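Local structure of exosome complex exonuclease RRP46 homolog (Oryza sativa Japonica Group, 3HKM) at residues V64-M69 with K78-T83; T38-A43 with L106-N111; A119-C124 with L137-G142; G29-A34 with C124-F129. The protein is probably a component of the RNA-degrading exosome and has phosphorolytic RNase and hydrolytic DNase activities in vitro. All blocks are in the same frame, centred on the assembly; numbering follows the deposited sequence.

Contact 1. Residues V64-M69 with K78-T83; sequences VVWKPM and KEYEMT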
loop_
_atom_site.group_PDB
_atom_site.type_symbol
_atom_site.label_atom_id
_atom_site.label_comp_id
_atom_site.label_asym_id
_atom_site.label_seq_id
_atom_site.Cartn_x
_atom_site.Cartn_y
_atom_site.Cartn_z
ATOM N N VAL A 64 12.798 0.764 -3.880
ATOM C CA VAL A 64 12.121 0.850 -2.590
ATOM C C VAL A 64 12.893 0.190 -1.439
ATOM O O VAL A 64 13.414 -0.916 -1.567
ATOM C CB VAL A 64 10.702 0.233 -2.661
ATOM C CG1 VAL A 64 9.876 0.647 -1.451
ATOM C CG2 VAL A 64 10.005 0.641 -3.955
ATOM N N VAL A 65 12.977 0.889 -0.316
ATOM C CA VAL A 65 13.546 0.316 0.889
ATOM C C VAL A 65 12.526 0.393 2.013
ATOM O O VAL A 65 12.012 1.464 2.338
ATOM C CB VAL A 65 14.913 0.959 1.282
ATOM C CG1 VAL A 65 15.163 2.242 0.515
ATOM C CG2 VAL A 65 15.023 1.170 2.792
ATOM N N TRP A 66 12.221 -0.775 2.573
ATOM C CA TRP A 66 11.244 -0.923 3.634
ATOM C C TRP A 66 11.995 -0.896 4.954
ATOM O O TRP A 66 12.905 -1.688 5.167
ATOM C CB TRP A 66 10.524 -2.261 3.472
ATOM C CG TRP A 66 9.052 -2.236 3.778
ATOM C CD1 TRP A 66 8.026 -2.020 2.892
ATOM C CD2 TRP A 66 8.439 -2.452 5.049
ATOM N NE1 TRP A 66 6.819 -2.081 3.540
ATOM C CE2 TRP A 66 7.043 -2.347 4.864
ATOM C CE3 TRP A 66 8.935 -2.721 6.326
ATOM C CZ2 TRP A 66 6.141 -2.502 5.908
ATOM C CZ3 TRP A 66 8.041 -2.873 7.357
ATOM C CH2 TRP A 66 6.657 -2.766 7.145
ATOM N N LYS A 67 11.620 0.024 5.836
ATOM C CA LYS A 67 12.328 0.209 7.098
ATOM C C LYS A 67 11.412 -0.072 8.288
ATOM O O LYS A 67 10.358 0.553 8.419
ATOM C CB LYS A 67 12.922 1.625 7.187
ATOM C CG LYS A 67 13.576 2.093 5.886
ATOM C CD LYS A 67 14.865 2.876 6.110
ATOM C CE LYS A 67 14.619 4.337 6.435
ATOM N NZ LYS A 67 15.897 5.123 6.367
ATOM N N PRO A 68 11.822 -1.017 9.161
ATOM C CA PRO A 68 11.022 -1.439 10.318
ATOM C C PRO A 68 10.975 -0.344 11.371
ATOM O O PRO A 68 11.885 0.484 11.430
ATOM C CB PRO A 68 11.795 -2.653 10.864
ATOM C CG PRO A 68 12.759 -3.038 9.789
ATOM C CD PRO A 68 13.090 -1.765 9.083
ATOM N N MET A 69 9.942 -0.340 12.205
ATOM C CA MET A 69 9.833 0.711 13.208
ATOM C C MET A 69 10.929 0.571 14.263
ATOM O O MET A 69 11.078 1.434 15.133
ATOM C CB MET A 69 8.415 0.792 13.813
ATOM C CG MET A 69 8.100 -0.161 14.951
ATOM S SD MET A 69 6.310 -0.413 15.156
ATOM C CE MET A 69 6.086 -1.905 14.191
ATOM N N LYS A 78 10.385 -7.896 4.688
ATOM C CA LYS A 78 11.229 -7.882 3.492
ATOM C C LYS A 78 10.516 -8.532 2.307
ATOM O O LYS A 78 10.931 -8.384 1.157
ATOM C CB LYS A 78 12.612 -8.510 3.747
ATOM C CG LYS A 78 12.699 -9.991 3.456
ATOM C CD LYS A 78 14.131 -10.431 3.170
ATOM C CE LYS A 78 14.830 -11.004 4.402
ATOM N NZ LYS A 78 15.252 -9.951 5.365
ATOM N N GLU A 79 9.431 -9.243 2.584
ATOM C CA GLU A 79 8.569 -9.697 1.508
ATOM C C GLU A 79 7.598 -8.562 1.207
ATOM O O GLU A 79 7.170 -8.375 0.069
ATOM C CB GLU A 79 7.826 -10.972 1.896
ATOM C CG GLU A 79 6.801 -10.784 2.989
ATOM C CD GLU A 79 6.378 -12.095 3.610
ATOM O OE1 GLU A 79 5.254 -12.156 4.172
ATOM O OE2 GLU A 79 7.177 -13.059 3.529
ATOM N N TYR A 80 7.268 -7.797 2.242
ATOM C CA TYR A 80 6.452 -6.604 2.075
ATOM C C TYR A 80 7.188 -5.610 1.194
ATOM O O TYR A 80 6.594 -4.987 0.312
ATOM C CB TYR A 80 6.127 -5.964 3.428
ATOM C CG TYR A 80 5.078 -6.704 4.229
ATOM C CD1 TYR A 80 4.362 -7.759 3.667
ATOM C CD2 TYR A 80 4.781 -6.329 5.537
ATOM C CE1 TYR A 80 3.395 -8.435 4.391
ATOM C CE2 TYR A 80 3.811 -6.995 6.266
ATOM C CZ TYR A 80 3.123 -8.046 5.687
ATOM O OH TYR A 80 2.159 -8.716 6.409
ATOM N N GLU A 81 8.488 -5.469 1.445
ATOM C CA GLU A 81 9.350 -4.587 0.665
ATOM C C GLU A 81 9.286 -4.987 -0.798
ATOM O O GLU A 81 9.223 -4.126 -1.688
ATOM C CB GLU A 81 10.795 -4.678 1.168
ATOM C CG GLU A 81 11.808 -3.883 0.356
ATOM C CD GLU A 81 13.229 -3.989 0.909
ATOM O OE1 GLU A 81 13.881 -2.939 1.102
ATOM O OE2 GLU A 81 13.691 -5.118 1.167
ATOM N N MET A 82 9.286 -6.304 -1.025
ATOM C CA MET A 82 9.242 -6.900 -2.358
ATOM C C MET A 82 7.899 -6.655 -3.039
ATOM O O MET A 82 7.845 -6.185 -4.173
ATOM C CB MET A 82 9.530 -8.405 -2.265
ATOM C CG MET A 82 9.835 -9.097 -3.590
ATOM S SD MET A 82 8.382 -9.448 -4.621
ATOM C CE MET A 82 7.412 -10.488 -3.520
ATOM N N THR A 83 6.813 -6.969 -2.342
ATOM C CA THR A 83 5.485 -6.771 -2.904
ATOM C C THR A 83 5.277 -5.309 -3.276
ATOM O O THR A 83 4.815 -5.000 -4.375
ATOM C CB THR A 83 4.378 -7.234 -1.934
ATOM O OG1 THR A 83 4.669 -8.559 -1.473
ATOM C CG2 THR A 83 3.027 -7.233 -2.633
#
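The W66 indole lies between Y80 on one face and L106 of strand 100-110 on the other. Y80 CB sits over the first face, 4.2 Å from the centroid of the five-membered ring and 22° off its normal, a CH-pi contact. The phenol ring of Y80 turns its edge to the indole, W66 CZ2 lying near the phenol plane at 4.1 Å from Y80 CD2, with the six-membered ring of W66 and the Y80 ring oblique, their planes 58° apart. Beside W66 the E81 side chain slides past in the opposite direction, its CB 3.4 Å from W66 CB. Extended, with CG anti to its own backbone N (chi1 175°), E81 carries its carboxylate to the strand, where OE1 accepts a 3.1 Å hydrogen bond from W66 N, met from above the carboxylate plane. Glutamate suits the place because its methylenes pack on the tryptophan while its end supplies an acceptor. With an alanine here, the W66 amide would probably lose this acceptor, and W66 CB the cover of E81 CG. Strand 61-67 is one of the two edge strands of the mixed sheet within this chain, paired through V65 and K67 with strand 100-110; segments 64-69 and 78-83 run roughly antiparallel within a beta-alpha-beta unit, and W66 also reaches L115 and A119 of helix 115-130.

Contact 2. Residues T38-A43 with L106-N111; sequences TIVLAA and LQVVGN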
loop_
_atom_site.group_PDB
_atom_site.type_symbol
_atom_site.label_atom_id
_atom_site.label_comp_id
_atom_site.label_asym_id
_atom_site.label_seq_id
_atom_site.Cartn_x
_atom_site.Cartn_y
_atom_site.Cartn_z
ATOM N N THR A 38 -2.380 1.828 12.764
ATOM C CA THR A 38 -1.375 1.457 11.777
ATOM C C THR A 38 -0.989 2.702 11.002
ATOM O O THR A 38 -1.781 3.224 10.201
ATOM C CB THR A 38 -1.894 0.396 10.801
ATOM O OG1 THR A 38 -2.095 -0.828 11.509
ATOM C CG2 THR A 38 -0.893 0.168 9.675
ATOM N N ILE A 39 0.222 3.188 11.248
ATOM C CA ILE A 39 0.679 4.415 10.608
ATOM C C ILE A 39 2.061 4.284 9.966
ATOM O O ILE A 39 2.960 3.630 10.506
ATOM C CB ILE A 39 0.580 5.646 11.554
ATOM C CG1 ILE A 39 1.719 6.626 11.283
ATOM C CG2 ILE A 39 0.529 5.218 13.021
ATOM C CD1 ILE A 39 1.482 7.973 11.848
ATOM N N VAL A 40 2.208 4.926 8.810
ATOM C CA VAL A 40 3.377 4.767 7.961
ATOM C C VAL A 40 3.829 6.119 7.393
ATOM O O VAL A 40 3.002 7.002 7.161
ATOM C CB VAL A 40 3.018 3.812 6.793
ATOM C CG1 VAL A 40 3.594 4.306 5.482
ATOM C CG2 VAL A 40 3.416 2.357 7.107
ATOM N N LEU A 41 5.135 6.284 7.176
ATOM C CA LEU A 41 5.653 7.472 6.494
ATOM C C LEU A 41 6.312 7.114 5.163
ATOM O O LEU A 41 7.252 6.320 5.122
ATOM C CB LEU A 41 6.642 8.245 7.375
ATOM C CG LEU A 41 7.433 9.359 6.668
ATOM C CD1 LEU A 41 6.506 10.486 6.214
ATOM C CD2 LEU A 41 8.544 9.916 7.553
ATOM N N ALA A 42 5.813 7.713 4.084
ATOM C CA ALA A 42 6.285 7.436 2.722
ATOM C C ALA A 42 7.040 8.618 2.101
ATOM O O ALA A 42 6.503 9.708 1.990
ATOM C CB ALA A 42 5.106 7.042 1.829
ATOM N N ALA A 43 8.284 8.393 1.687
ATOM C CA ALA A 43 9.124 9.465 1.139
ATOM C C ALA A 43 9.572 9.137 -0.282
ATOM O O ALA A 43 10.107 8.057 -0.525
ATOM C CB ALA A 43 10.341 9.708 2.040
ATOM N N LEU A 106 9.931 3.719 2.851
ATOM C CA LEU A 106 8.753 3.464 3.652
ATOM C C LEU A 106 9.195 3.211 5.088
ATOM O O LEU A 106 9.912 2.256 5.367
ATOM C CB LEU A 106 7.987 2.265 3.087
ATOM C CG LEU A 106 6.586 1.950 3.618
ATOM C CD1 LEU A 106 6.631 1.242 4.968
ATOM C CD2 LEU A 106 5.738 3.212 3.682
ATOM N N GLN A 107 8.787 4.090 5.990
ATOM C CA GLN A 107 9.127 3.957 7.394
ATOM C C GLN A 107 7.882 3.616 8.202
ATOM O O GLN A 107 6.928 4.401 8.254
ATOM C CB GLN A 107 9.747 5.256 7.907
ATOM C CG GLN A 107 9.912 5.315 9.425
ATOM C CD GLN A 107 10.986 4.366 9.940
ATOM O OE1 GLN A 107 10.709 3.453 10.729
ATOM N NE2 GLN A 107 12.218 4.569 9.485
ATOM N N VAL A 108 7.889 2.440 8.830
ATOM C CA VAL A 108 6.797 2.037 9.719
ATOM C C VAL A 108 6.843 2.777 11.054
ATOM O O VAL A 108 7.885 2.852 11.707
ATOM C CB VAL A 108 6.789 0.522 9.959
ATOM C CG1 VAL A 108 5.632 0.135 10.866
ATOM C CG2 VAL A 108 6.675 -0.196 8.637
ATOM N N VAL A 109 5.700 3.336 11.439
ATOM C CA VAL A 109 5.582 4.131 12.655
ATOM C C VAL A 109 4.804 3.352 13.712
ATOM O O VAL A 109 5.166 3.337 14.882
ATOM C CB VAL A 109 4.883 5.490 12.367
ATOM C CG1 VAL A 109 4.485 6.181 13.663
ATOM C CG2 VAL A 109 5.790 6.382 11.520
ATOM N N GLY A 110 3.731 2.700 13.277
ATOM C CA GLY A 110 2.928 1.856 14.138
ATOM C C GLY A 110 2.352 0.697 13.349
ATOM O O GLY A 110 2.169 0.789 12.134
ATOM N N ASN A 111 2.073 -0.406 14.030
ATOM C CA ASN A 111 1.502 -1.561 13.359
ATOM C C ASN A 111 0.350 -2.157 14.153
ATOM O O ASN A 111 0.560 -2.940 15.082
ATOM C CB ASN A 111 2.576 -2.615 13.078
ATOM C CG ASN A 111 2.037 -3.811 12.318
ATOM O OD1 ASN A 111 0.871 -3.842 11.942
ATOM N ND2 ASN A 111 2.887 -4.801 12.089
#
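V109 rests against I39 where the two antiparallel strands leave strict pairing. Its CB lies 3.3 Å from I39 O and close to I39 CG1. From there CG1, anti to the V109 backbone N (chi1 168°), slants across the isoleucine, 3.7 Å from I39 CG1 and 3.9 Å from I39 CD1, whereas V109 CG2 stays farther off, about equally far from I39 O and I39 CG1. Beta-branched residues suit extended strands, and these two give apolar contact across the irregular stretch of backbone. That backbone is a classic beta bulge: V109 and G110 together face I39, and I39 O accepts from both V109 N at 2.9 Å and G110 N at 3.0 Å, so one carbonyl satisfies two amides. Glycine fits the second place, since a beta carbon there would crowd I39 CG2. Beyond the bulge the pairing is regular: L41 and Q107 form a hydrogen-bonded pair, L41 N giving to Q107 O and Q107 N to L41 O, each at 2.8 Å and almost straight. On the other face of the sheet V40 and L106 cross at about a right angle, V40 CG2 lying 4.0 Å from L106 CD1, next to the small A42. These apolar residues belong to the buried face. V40 and A42 touch A122 and A126 of helix 115-130, L106 pairs through its backbone with V65 and K67 of strand 61-67, and on the I39 side strand 29-35 adds R32 and A34.

Contact 3. Residues A119-C124 with L137-G142; sequences AINACC and LAVAIG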
loop_
_atom_site.group_PDB
_atom_site.type_symbol
_atom_site.label_atom_id
_atom_site.label_comp_id
_atom_site.label_asym_id
_atom_site.label_seq_id
_atom_site.Cartn_x
_atom_site.Cartn_y
_atom_site.Cartn_z
ATOM N N ALA A 119 0.929 0.634 3.825
ATOM C CA ALA A 119 2.170 1.106 3.208
ATOM C C ALA A 119 1.992 1.359 1.717
ATOM O O ALA A 119 2.550 2.304 1.171
ATOM C CB ALA A 119 3.299 0.111 3.452
ATOM N N ILE A 120 1.206 0.508 1.064
ATOM C CA ILE A 120 0.859 0.679 -0.341
ATOM C C ILE A 120 0.126 2.003 -0.616
ATOM O O ILE A 120 0.545 2.795 -1.454
ATOM C CB ILE A 120 0.030 -0.534 -0.842
ATOM C CG1 ILE A 120 0.921 -1.789 -0.859
ATOM C CG2 ILE A 120 -0.557 -0.264 -2.227
ATOM C CD1 ILE A 120 0.263 -3.019 -1.447
ATOM N N ASN A 121 -0.976 2.228 0.090
ATOM C CA ASN A 121 -1.743 3.465 -0.032
ATOM C C ASN A 121 -0.906 4.706 0.266
ATOM O O ASN A 121 -0.989 5.716 -0.436
ATOM C CB ASN A 121 -2.931 3.429 0.925
ATOM C CG ASN A 121 -3.894 2.309 0.613
ATOM O OD1 ASN A 121 -4.428 1.670 1.516
ATOM N ND2 ASN A 121 -4.118 2.061 -0.666
ATOM N N ALA A 122 -0.126 4.625 1.337
ATOM C CA ALA A 122 0.795 5.686 1.726
ATOM C C ALA A 122 1.716 6.068 0.573
ATOM O O ALA A 122 1.965 7.246 0.320
ATOM C CB ALA A 122 1.616 5.226 2.911
ATOM N N CYS A 123 2.225 5.051 -0.114
ATOM C CA CYS A 123 3.220 5.234 -1.159
ATOM C C CYS A 123 2.587 5.765 -2.417
ATOM O O CYS A 123 3.217 6.517 -3.159
ATOM C CB CYS A 123 3.949 3.924 -1.447
ATOM S SG CYS A 123 5.268 3.582 -0.272
ATOM N N CYS A 124 1.344 5.371 -2.668
ATOM C CA CYS A 124 0.613 5.905 -3.816
ATOM C C CYS A 124 0.371 7.396 -3.638
ATOM O O CYS A 124 0.423 8.162 -4.601
ATOM C CB CYS A 124 -0.719 5.187 -4.016
ATOM S SG CYS A 124 -1.725 5.920 -5.335
ATOM N N LEU A 137 -4.118 5.174 -9.936
ATOM C CA LEU A 137 -3.979 5.051 -8.487
ATOM C C LEU A 137 -3.916 3.583 -8.059
ATOM O O LEU A 137 -4.529 2.718 -8.685
ATOM C CB LEU A 137 -5.173 5.703 -7.788
ATOM C CG LEU A 137 -5.105 7.155 -7.327
ATOM C CD1 LEU A 137 -4.558 8.075 -8.404
ATOM C CD2 LEU A 137 -6.478 7.601 -6.859
ATOM N N ALA A 138 -3.179 3.313 -6.987
ATOM C CA ALA A 138 -3.231 2.014 -6.327
ATOM C C ALA A 138 -3.930 2.163 -4.973
ATOM O O ALA A 138 -3.498 2.939 -4.122
ATOM C CB ALA A 138 -1.841 1.433 -6.156
ATOM N N VAL A 139 -5.019 1.426 -4.788
ATOM C CA VAL A 139 -5.748 1.437 -3.526
ATOM C C VAL A 139 -5.782 0.015 -2.958
ATOM O O VAL A 139 -6.395 -0.879 -3.535
ATOM C CB VAL A 139 -7.179 2.036 -3.699
ATOM C CG1 VAL A 139 -8.082 1.648 -2.547
ATOM C CG2 VAL A 139 -7.109 3.545 -3.821
ATOM N N ALA A 140 -5.098 -0.192 -1.837
ATOM C CA ALA A 140 -4.953 -1.529 -1.266
ATOM C C ALA A 140 -5.826 -1.717 -0.032
ATOM O O ALA A 140 -6.038 -0.779 0.726
ATOM C CB ALA A 140 -3.496 -1.805 -0.925
ATOM N N ILE A 141 -6.328 -2.933 0.165
ATOM C CA ILE A 141 -7.167 -3.240 1.321
ATOM C C ILE A 141 -6.878 -4.639 1.863
ATOM O O ILE A 141 -6.885 -5.614 1.111
ATOM C CB ILE A 141 -8.672 -3.148 0.978
ATOM C CG1 ILE A 141 -9.039 -1.741 0.491
ATOM C CG2 ILE A 141 -9.512 -3.534 2.182
ATOM C CD1 ILE A 141 -10.483 -1.601 0.059
ATOM N N GLY A 142 -6.626 -4.725 3.166
ATOM C CA GLY A 142 -6.452 -6.004 3.831
ATOM C C GLY A 142 -7.799 -6.624 4.158
ATOM O O GLY A 142 -8.570 -6.075 4.930
#
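I120 drives its CG2 branch into A140, and here the apolar packing is tightest. I120 CG2 comes to 3.6 Å from A140 CB, with I120 CB at 3.7 Å and I120 CD1 at 4.0 Å from the same methyl, so a single alanine carbon is met by three atoms of the isoleucine. The small alanine leaves room for the isoleucine to come this near. N121, next on the helix, lays its terminal amide against the backbone of A140, chi1 of -62° setting the group beside its own backbone N. Toward L137 the packing thins. C124 CB and A138 CB are 4.5 Å apart, C124 SG is 4.1 Å from L137 CG, and L137 itself is partly exposed, with R227 of helix 205-229 beside it. The two segments run nearly antiparallel, joining the helix behind the five-stranded sheet to the first long strand of the four-stranded one, close to the centre of the folded chain. What polar chemistry the geometry settles lies at C124, whose sulfur stands anti to its backbone N (chi1 175°) and accepts A138 N at 3.4 Å along a fairly straight line. Such a sulfur bond is long and probably modest in strength, yet it gives the A138 amide an acceptor from the helix; A138 O, buried alongside, has no partner in the model, so the contact probably rests largely on apolar packing.

Contact 4. Residues G29-A34 with C124-F129; sequences GSARWA and CAALVF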
loop_
_atom_site.group_PDB
_atom_site.type_symbol
_atom_site.label_atom_id
_atom_site.label_comp_id
_atom_site.label_asym_id
_atom_site.label_seq_id
_atom_site.Cartn_x
_atom_site.Cartn_y
_atom_site.Cartn_z
ATOM N N GLY A 29 8.223 14.245 -2.517
ATOM C CA GLY A 29 6.879 13.978 -2.050
ATOM C C GLY A 29 6.910 13.057 -0.851
ATOM O O GLY A 29 7.656 12.081 -0.828
ATOM N N SER A 30 6.111 13.365 0.161
ATOM C CA SER A 30 5.968 12.435 1.264
ATOM C C SER A 30 4.550 12.408 1.834
ATOM O O SER A 30 3.753 13.310 1.608
ATOM C CB SER A 30 7.028 12.684 2.348
ATOM O OG SER A 30 6.906 13.956 2.955
ATOM N N ALA A 31 4.250 11.343 2.566
ATOM C CA ALA A 31 2.939 11.140 3.156
ATOM C C ALA A 31 3.087 10.310 4.419
ATOM O O ALA A 31 3.606 9.207 4.371
ATOM C CB ALA A 31 2.015 10.429 2.168
ATOM N N ARG A 32 2.655 10.856 5.548
ATOM C CA ARG A 32 2.461 10.050 6.737
ATOM C C ARG A 32 1.009 9.581 6.720
ATOM O O ARG A 32 0.086 10.345 7.008
ATOM C CB ARG A 32 2.773 10.833 8.014
ATOM C CG ARG A 32 2.042 10.302 9.250
ATOM C CD ARG A 32 2.539 10.929 10.544
ATOM N NE ARG A 32 3.925 10.548 10.799
ATOM C CZ ARG A 32 4.499 10.524 11.999
ATOM N NH1 ARG A 32 3.814 10.846 13.080
ATOM N NH2 ARG A 32 5.765 10.164 12.111
ATOM N N TRP A 33 0.815 8.320 6.358
ATOM C CA TRP A 33 -0.522 7.791 6.133
ATOM C C TRP A 33 -0.949 6.934 7.334
ATOM O O TRP A 33 -0.182 6.090 7.813
ATOM C CB TRP A 33 -0.522 6.984 4.829
ATOM C CG TRP A 33 -1.818 6.383 4.434
ATOM C CD1 TRP A 33 -2.375 5.244 4.928
ATOM C CD2 TRP A 33 -2.716 6.868 3.427
ATOM N NE1 TRP A 33 -3.572 4.997 4.308
ATOM C CE2 TRP A 33 -3.806 5.978 3.381
ATOM C CE3 TRP A 33 -2.710 7.975 2.569
ATOM C CZ2 TRP A 33 -4.879 6.155 2.503
ATOM C CZ3 TRP A 33 -3.777 8.147 1.696
ATOM C CH2 TRP A 33 -4.846 7.242 1.674
ATOM N N ALA A 34 -2.165 7.166 7.824
ATOM C CA ALA A 34 -2.661 6.429 8.976
ATOM C C ALA A 34 -4.023 5.768 8.748
ATOM O O ALA A 34 -4.961 6.384 8.246
ATOM C CB ALA A 34 -2.705 7.334 10.203
ATOM N N CYS A 124 1.344 5.371 -2.668
ATOM C CA CYS A 124 0.613 5.905 -3.816
ATOM C C CYS A 124 0.371 7.396 -3.638
ATOM O O CYS A 124 0.423 8.162 -4.601
ATOM C CB CYS A 124 -0.719 5.187 -4.016
ATOM S SG CYS A 124 -1.725 5.920 -5.335
ATOM N N ALA A 125 0.107 7.802 -2.402
ATOM C CA ALA A 125 -0.118 9.211 -2.101
ATOM C C ALA A 125 1.158 10.031 -2.249
ATOM O O ALA A 125 1.133 11.124 -2.814
ATOM C CB ALA A 125 -0.690 9.376 -0.709
ATOM N N ALA A 126 2.269 9.506 -1.736
ATOM C CA ALA A 126 3.551 10.201 -1.808
ATOM C C ALA A 126 4.074 10.343 -3.248
ATOM O O ALA A 126 4.625 11.379 -3.605
ATOM C CB ALA A 126 4.573 9.521 -0.929
ATOM N N LEU A 127 3.899 9.310 -4.070
ATOM C CA LEU A 127 4.249 9.385 -5.492
ATOM C C LEU A 127 3.470 10.485 -6.192
ATOM O O LEU A 127 4.024 11.258 -6.978
ATOM C CB LEU A 127 3.948 8.063 -6.199
ATOM C CG LEU A 127 4.798 6.842 -5.856
ATOM C CD1 LEU A 127 4.092 5.581 -6.318
ATOM C CD2 LEU A 127 6.175 6.967 -6.483
ATOM N N VAL A 128 2.170 10.528 -5.928
ATOM C CA VAL A 128 1.323 11.558 -6.512
ATOM C C VAL A 128 1.832 12.933 -6.100
ATOM O O VAL A 128 1.926 13.844 -6.926
ATOM C CB VAL A 128 -0.149 11.391 -6.090
ATOM C CG1 VAL A 128 -0.942 12.640 -6.425
ATOM C CG2 VAL A 128 -0.741 10.177 -6.761
ATOM N N PHE A 129 2.172 13.075 -4.821
ATOM C CA PHE A 129 2.645 14.351 -4.313
ATOM C C PHE A 129 4.012 14.749 -4.858
ATOM O O PHE A 129 4.306 15.935 -4.969
ATOM C CB PHE A 129 2.689 14.369 -2.791
ATOM C CG PHE A 129 3.154 15.681 -2.234
ATOM C CD1 PHE A 129 2.345 16.813 -2.324
ATOM C CD2 PHE A 129 4.404 15.802 -1.652
ATOM C CE1 PHE A 129 2.772 18.033 -1.826
ATOM C CE2 PHE A 129 4.834 17.022 -1.161
ATOM C CZ PHE A 129 4.015 18.135 -1.240
#
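Methyl packing joins A31 of the strand to A125 and A126 of the helix: A31 CB lies 4.1 Å from A125 CB and as far from A126 CB, while A126 CB reaches S30 CA at 3.9 Å. Three small residues let the helix axis come within 5.9 Å of the strand axis. The backbone makes a second kind of contact at G29, whose CA is 3.8 Å from A126 O. A side chain there would run into A126 O and the F129 backbone, so glycine is the residue that fits. This helix-on-sheet packing belongs to the RNase PH fold, in which helix 115-130 packs across the mixed sheet that contains strand 29-35, segments 29-34 and 124-129 running at 149° to each other. Aromatic contacts complete the interface. F129, its CG anti to the backbone N (chi1 -179°), reaches over the start of the strand and turns its ring edge to G29, though how closely the two meet is doubtful in the model; S30 N stands oblique to the same ring. A serine in place of F129 would probably leave a gap beside G29 and strip this end of the strand of its aromatic cover. At the far end W33 meets A125 CB with W33 CE3 at 4.1 Å, again obliquely, and its ring also meets F225 of helix 205-229. Polar bonds are left to neighbours: S30, turned away from the helix, gives its hydroxyl a partner in L24 N, while G29, A31 and W33 pair through the backbone with strand 38-49.

In the fold
From the N terminus, 29-34 opens contact 4 and 38-43 opens contact 2. Contact 1, local to one beta-alpha-beta unit, closes first, when 78-83 returns to 64-69. Contact 2 then closes at 106-111, enclosing contact 1, and contact 4 closes around both when 124-129 comes back to 29-34. Contact 3 begins at 119-124 before that and ends at 137-142 after it, so contacts 3 and 4 cross and share C124 on helix 115-130. Contacts 1, 2 and 4 tie together the mixed sheet and the helices packed on it, whereas contact 3 carries that helix over to the four-stranded antiparallel sheet.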